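Local coordinates for protein 4'-phospho-dehydrooxetanocin synthase (Bacillus megaterium, PDB 5UL3) that catalyses the cobalamin-dependent, radical S-adenosylmethionine-driven oxidative ring contraction of dAMP to an oxetane aldehyde in oxetanocin A biosynthesis, at residues Leu483-Glu494 / His638-Ser649. Residues are numbered along the deposited sequence; the frame is centred on the assembly and turned at random.
Sequences LDNLKENLDFLE and HFLLKYLVYNLS. With EDO (1,2-ethanediol), chain H.
Glu494 OE2 is gripped by two donors from the facing helix. His638 NE2 donates to the anti lone pair of Glu494 OE2 at 2.8 Å, nearly straight (N-H...O angle 170°), with the oxygen close to the imidazole plane and carboxylate and ring almost perpendicular. Lys642 NZ meets Glu494 OE2 on its syn side at 2.9 Å, forming a salt bridge; its second bond, to OE1 of Glu494, is weak. The lysine chain runs extended and then bends at its last torsion (chi4 71°), which turns the ammonium into the carboxylate. The carboxylate of Asp491, beyond salt-bridge range of Lys642 NZ, probably adds to the negative field around it, and one water links Asp491 OD1 to Lys487 O and, weakly, to Lys642 NZ. On the far side of the imidazole, His638 ND1 shares a 2.7 Å hydrogen bond with O1 of an ethanediol, probably from the crystallisation liquor, while Tyr534 stacks on the ring. The Glu494 cluster ties segment 483-494, within the radical SAM core, to helix 620-648 of the C-terminal helical region; the two segments run roughly antiparallel, their axes 10.7 Å apart. Leu490 divides its two methyls between Lys642 CA (CD1, 3.8 Å) and His638 CE1 (CD2, 3.5 Å). Further along, Lys487 passes Val645 CG1, and its NZ donates to Ser649 OG at 2.7 Å and to the backbone O of Ser649, beside Leu483, whose CD1 rests on Leu648 CB and Ser649 CB.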
loop_
_atom_site.group_PDB
_atom_site.type_symbol
_atom_site.label_atom_id
_atom_site.label_comp_id
_atom_site.label_asym_id
_atom_site.label_seq_id
_atom_site.Cartn_x
_atom_site.Cartn_y
_atom_site.Cartn_z
ATOM N N LEU A 483 6.775 24.610 -22.389
ATOM C CA LEU A 483 5.405 24.132 -22.264
ATOM C C LEU A 483 5.098 22.908 -23.124
ATOM O O LEU A 483 3.991 22.362 -23.016
ATOM C CB LEU A 483 4.426 25.263 -22.616
ATOM C CG LEU A 483 4.465 26.505 -21.722
ATOM C CD1 LEU A 483 3.617 27.642 -22.303
ATOM C CD2 LEU A 483 4.004 26.179 -20.304
ATOM N N ASP A 484 6.042 22.454 -23.959
ATOM C CA ASP A 484 5.756 21.378 -24.913
ATOM C C ASP A 484 5.250 20.117 -24.214
ATOM O O ASP A 484 4.300 19.479 -24.680
ATOM C CB ASP A 484 7.004 21.034 -25.733
ATOM C CG ASP A 484 7.285 22.040 -26.831
ATOM O OD1 ASP A 484 6.474 22.971 -27.013
ATOM O OD2 ASP A 484 8.324 21.885 -27.512
ATOM N N ASN A 485 5.911 19.709 -23.127
ATOM C CA ASN A 485 5.495 18.479 -22.445
ATOM C C ASN A 485 4.096 18.610 -21.846
ATOM O O ASN A 485 3.356 17.617 -21.797
ATOM C CB ASN A 485 6.476 18.104 -21.334
ATOM C CG ASN A 485 7.845 17.675 -21.855
ATOM O OD1 ASN A 485 8.753 17.467 -21.074
ATOM N ND2 ASN A 485 7.997 17.569 -23.170
ATOM N N LEU A 486 3.715 19.805 -21.388
ATOM C CA LEU A 486 2.351 19.976 -20.882
ATOM C C LEU A 486 1.339 19.846 -22.008
ATOM O O LEU A 486 0.300 19.201 -21.841
ATOM C CB LEU A 486 2.190 21.324 -20.171
ATOM C CG LEU A 486 3.094 21.618 -18.962
ATOM C CD1 LEU A 486 2.829 23.020 -18.437
ATOM C CD2 LEU A 486 2.950 20.560 -17.836
ATOM N N LYS A 487 1.617 20.452 -23.165
ATOM C CA LYS A 487 0.717 20.298 -24.301
ATOM C C LYS A 487 0.594 18.838 -24.706
ATOM O O LYS A 487 -0.507 18.367 -25.017
ATOM C CB LYS A 487 1.208 21.139 -25.482
ATOM C CG LYS A 487 1.213 22.622 -25.190
ATOM C CD LYS A 487 1.529 23.433 -26.461
ATOM C CE LYS A 487 1.379 24.927 -26.219
ATOM N NZ LYS A 487 1.626 25.738 -27.461
ATOM N N GLU A 488 1.717 18.116 -24.733
ATOM C CA GLU A 488 1.682 16.693 -25.054
ATOM C C GLU A 488 0.858 15.924 -24.026
ATOM O O GLU A 488 0.082 15.026 -24.377
ATOM C CB GLU A 488 3.103 16.133 -25.124
ATOM C CG GLU A 488 3.944 16.677 -26.284
ATOM C CD GLU A 488 5.446 16.605 -26.008
ATOM O OE1 GLU A 488 5.861 15.843 -25.114
ATOM O OE2 GLU A 488 6.217 17.325 -26.683
ATOM N N ASN A 489 1.014 16.269 -22.750
ATOM C CA ASN A 489 0.233 15.617 -21.697
ATOM C C ASN A 489 -1.259 15.865 -21.877
ATOM O O ASN A 489 -2.073 14.941 -21.769
ATOM C CB ASN A 489 0.691 16.123 -20.337
ATOM C CG ASN A 489 1.910 15.391 -19.834
ATOM O OD1 ASN A 489 2.297 14.369 -20.392
ATOM N ND2 ASN A 489 2.515 15.902 -18.778
ATOM N N LEU A 490 -1.635 17.128 -22.091
ATOM C CA LEU A 490 -3.041 17.474 -22.253
ATOM C C LEU A 490 -3.658 16.744 -23.439
ATOM O O LEU A 490 -4.785 16.231 -23.341
ATOM C CB LEU A 490 -3.182 18.987 -22.419
ATOM C CG LEU A 490 -2.816 19.862 -21.219
ATOM C CD1 LEU A 490 -2.704 21.322 -21.664
ATOM C CD2 LEU A 490 -3.871 19.712 -20.106
ATOM N N ASP A 491 -2.937 16.694 -24.570
ATOM C CA ASP A 491 -3.391 15.927 -25.730
ATOM C C ASP A 491 -3.628 14.464 -25.369
ATOM O O ASP A 491 -4.677 13.893 -25.693
ATOM C CB ASP A 491 -2.362 16.020 -26.861
ATOM C CG ASP A 491 -2.361 17.371 -27.554
ATOM O OD1 ASP A 491 -3.284 18.176 -27.304
ATOM O OD2 ASP A 491 -1.431 17.615 -28.356
ATOM N N PHE A 492 -2.640 13.831 -24.727
ATOM C CA PHE A 492 -2.788 12.454 -24.263
ATOM C C PHE A 492 -4.041 12.275 -23.406
ATOM O O PHE A 492 -4.833 11.349 -23.625
ATOM C CB PHE A 492 -1.543 12.042 -23.470
ATOM C CG PHE A 492 -1.654 10.692 -22.787
ATOM C CD1 PHE A 492 -1.301 9.523 -23.455
ATOM C CD2 PHE A 492 -2.078 10.601 -21.473
ATOM C CE1 PHE A 492 -1.376 8.282 -22.824
ATOM C CE2 PHE A 492 -2.164 9.355 -20.841
ATOM C CZ PHE A 492 -1.809 8.199 -21.523
ATOM N N LEU A 493 -4.215 13.145 -22.408
ATOM C CA LEU A 493 -5.316 13.031 -21.460
ATOM C C LEU A 493 -6.680 13.257 -22.101
ATOM O O LEU A 493 -7.684 12.771 -21.572
ATOM C CB LEU A 493 -5.111 14.020 -20.313
ATOM C CG LEU A 493 -3.914 13.679 -19.424
ATOM C CD1 LEU A 493 -3.557 14.887 -18.631
ATOM C CD2 LEU A 493 -4.263 12.509 -18.485
ATOM N N GLU A 494 -6.740 13.983 -23.210
ATOM C CA GLU A 494 -7.981 14.218 -23.936
ATOM C C GLU A 494 -8.310 13.118 -24.941
ATOM O O GLU A 494 -9.377 13.168 -25.558
ATOM C CB GLU A 494 -7.919 15.580 -24.643
ATOM C CG GLU A 494 -8.014 16.739 -23.679
ATOM C CD GLU A 494 -7.559 18.063 -24.260
ATOM O OE1 GLU A 494 -7.727 18.264 -25.485
ATOM O OE2 GLU A 494 -7.021 18.892 -23.487
ATOM N N HIS A 638 -9.340 19.918 -15.511
ATOM C CA HIS A 638 -8.482 19.594 -16.647
ATOM C C HIS A 638 -8.336 20.794 -17.574
ATOM O O HIS A 638 -7.225 21.153 -17.989
ATOM C CB HIS A 638 -9.026 18.407 -17.438
ATOM C CG HIS A 638 -8.294 18.195 -18.727
ATOM N ND1 HIS A 638 -7.100 17.508 -18.792
ATOM C CD2 HIS A 638 -8.542 18.639 -19.983
ATOM C CE1 HIS A 638 -6.656 17.517 -20.039
ATOM N NE2 HIS A 638 -7.512 18.200 -20.781
ATOM N N PHE A 639 -9.450 21.418 -17.929
ATOM C CA PHE A 639 -9.353 22.471 -18.925
ATOM C C PHE A 639 -8.861 23.782 -18.340
ATOM O O PHE A 639 -8.493 24.681 -19.107
ATOM C CB PHE A 639 -10.690 22.625 -19.644
ATOM C CG PHE A 639 -10.955 21.518 -20.612
ATOM C CD1 PHE A 639 -10.198 21.405 -21.770
ATOM C CD2 PHE A 639 -11.916 20.560 -20.351
ATOM C CE1 PHE A 639 -10.415 20.359 -22.670
ATOM C CE2 PHE A 639 -12.130 19.511 -21.235
ATOM C CZ PHE A 639 -11.384 19.408 -22.394
ATOM N N LEU A 640 -8.797 23.894 -17.013
ATOM C CA LEU A 640 -8.063 24.995 -16.403
ATOM C C LEU A 640 -6.631 25.042 -16.917
ATOM O O LEU A 640 -6.148 26.095 -17.352
ATOM C CB LEU A 640 -8.057 24.861 -14.886
ATOM C CG LEU A 640 -6.974 25.705 -14.215
ATOM C CD1 LEU A 640 -7.326 27.229 -14.248
ATOM C CD2 LEU A 640 -6.707 25.228 -12.795
ATOM N N LEU A 641 -5.926 23.907 -16.856
ATOM C CA LEU A 641 -4.541 23.896 -17.312
ATOM C C LEU A 641 -4.446 24.158 -18.811
ATOM O O LEU A 641 -3.531 24.855 -19.268
ATOM C CB LEU A 641 -3.867 22.572 -16.957
ATOM C CG LEU A 641 -2.388 22.532 -17.321
ATOM C CD1 LEU A 641 -1.690 23.761 -16.758
ATOM C CD2 LEU A 641 -1.759 21.248 -16.771
ATOM N N LYS A 642 -5.375 23.607 -19.597
ATOM C CA LYS A 642 -5.363 23.894 -21.026
ATOM C C LYS A 642 -5.571 25.385 -21.271
ATOM O O LYS A 642 -4.921 25.977 -22.142
ATOM C CB LYS A 642 -6.429 23.064 -21.742
ATOM C CG LYS A 642 -6.297 23.066 -23.252
ATOM C CD LYS A 642 -7.319 22.146 -23.894
ATOM C CE LYS A 642 -6.893 21.711 -25.297
ATOM N NZ LYS A 642 -5.733 20.741 -25.366
ATOM N N TYR A 643 -6.420 26.010 -20.456
ATOM C CA TYR A 643 -6.667 27.444 -20.557
ATOM C C TYR A 643 -5.438 28.255 -20.156
ATOM O O TYR A 643 -5.101 29.246 -20.819
ATOM C CB TYR A 643 -7.869 27.792 -19.686
ATOM C CG TYR A 643 -8.328 29.231 -19.728
ATOM C CD1 TYR A 643 -8.902 29.764 -20.871
ATOM C CD2 TYR A 643 -8.227 30.034 -18.607
ATOM C CE1 TYR A 643 -9.347 31.085 -20.900
ATOM C CE2 TYR A 643 -8.675 31.354 -18.623
ATOM C CZ TYR A 643 -9.226 31.871 -19.770
ATOM O OH TYR A 643 -9.655 33.181 -19.774
ATOM N N LEU A 644 -4.760 27.861 -19.072
ATOM C CA LEU A 644 -3.539 28.561 -18.674
ATOM C C LEU A 644 -2.456 28.455 -19.745
ATOM O O LEU A 644 -1.792 29.450 -20.065
ATOM C CB LEU A 644 -3.030 28.019 -17.335
ATOM C CG LEU A 644 -3.889 28.317 -16.098
ATOM C CD1 LEU A 644 -3.400 27.522 -14.883
ATOM C CD2 LEU A 644 -3.862 29.793 -15.796
ATOM N N VAL A 645 -2.264 27.261 -20.314
ATOM C CA VAL A 645 -1.246 27.073 -21.347
ATOM C C VAL A 645 -1.631 27.836 -22.611
ATOM O O VAL A 645 -0.771 28.396 -23.307
ATOM C CB VAL A 645 -1.035 25.571 -21.628
ATOM C CG1 VAL A 645 -0.118 25.351 -22.856
ATOM C CG2 VAL A 645 -0.439 24.882 -20.408
ATOM N N TYR A 646 -2.928 27.875 -22.925
ATOM C CA TYR A 646 -3.391 28.641 -24.077
ATOM C C TYR A 646 -3.060 30.119 -23.928
ATOM O O TYR A 646 -2.651 30.772 -24.895
ATOM C CB TYR A 646 -4.895 28.473 -24.265
ATOM C CG TYR A 646 -5.405 29.209 -25.480
ATOM C CD1 TYR A 646 -5.299 28.645 -26.748
ATOM C CD2 TYR A 646 -5.975 30.473 -25.368
ATOM C CE1 TYR A 646 -5.756 29.314 -27.869
ATOM C CE2 TYR A 646 -6.433 31.152 -26.485
ATOM C CZ TYR A 646 -6.322 30.566 -27.730
ATOM O OH TYR A 646 -6.773 31.236 -28.844
ATOM N N ASN A 647 -3.248 30.665 -22.726
ATOM C CA ASN A 647 -3.008 32.082 -22.508
ATOM C C ASN A 647 -1.527 32.414 -22.502
ATOM O O ASN A 647 -1.166 33.591 -22.612
ATOM C CB ASN A 647 -3.662 32.524 -21.203
ATOM C CG ASN A 647 -5.130 32.897 -21.387
ATOM O OD1 ASN A 647 -5.443 33.961 -21.922
ATOM N ND2 ASN A 647 -6.036 32.020 -20.951
ATOM N N LEU A 648 -0.666 31.407 -22.383
ATOM C CA LEU A 648 0.770 31.596 -22.506
ATOM C C LEU A 648 1.281 31.292 -23.902
ATOM O O LEU A 648 2.265 31.895 -24.335
ATOM C CB LEU A 648 1.520 30.704 -21.511
ATOM C CG LEU A 648 1.250 30.868 -20.018
ATOM C CD1 LEU A 648 1.886 29.705 -19.260
ATOM C CD2 LEU A 648 1.801 32.178 -19.524
ATOM N N SER A 649 0.626 30.378 -24.609
ATOM C CA SER A 649 1.127 29.862 -25.880
ATOM C C SER A 649 -0.068 29.388 -26.691
ATOM O O SER A 649 -0.332 28.188 -26.810
ATOM C CB SER A 649 2.138 28.735 -25.654
ATOM O OG SER A 649 2.576 28.157 -26.870
HETATM C C1 EDO H . -5.086 16.650 -15.994
HETATM O O1 EDO H . -6.091 16.049 -16.820
HETATM C C2 EDO H . -4.379 15.518 -15.245
HETATM O O2 EDO H . -3.306 16.072 -14.494
HETATM O O HOH W 1 -2.501 20.297 -26.067
#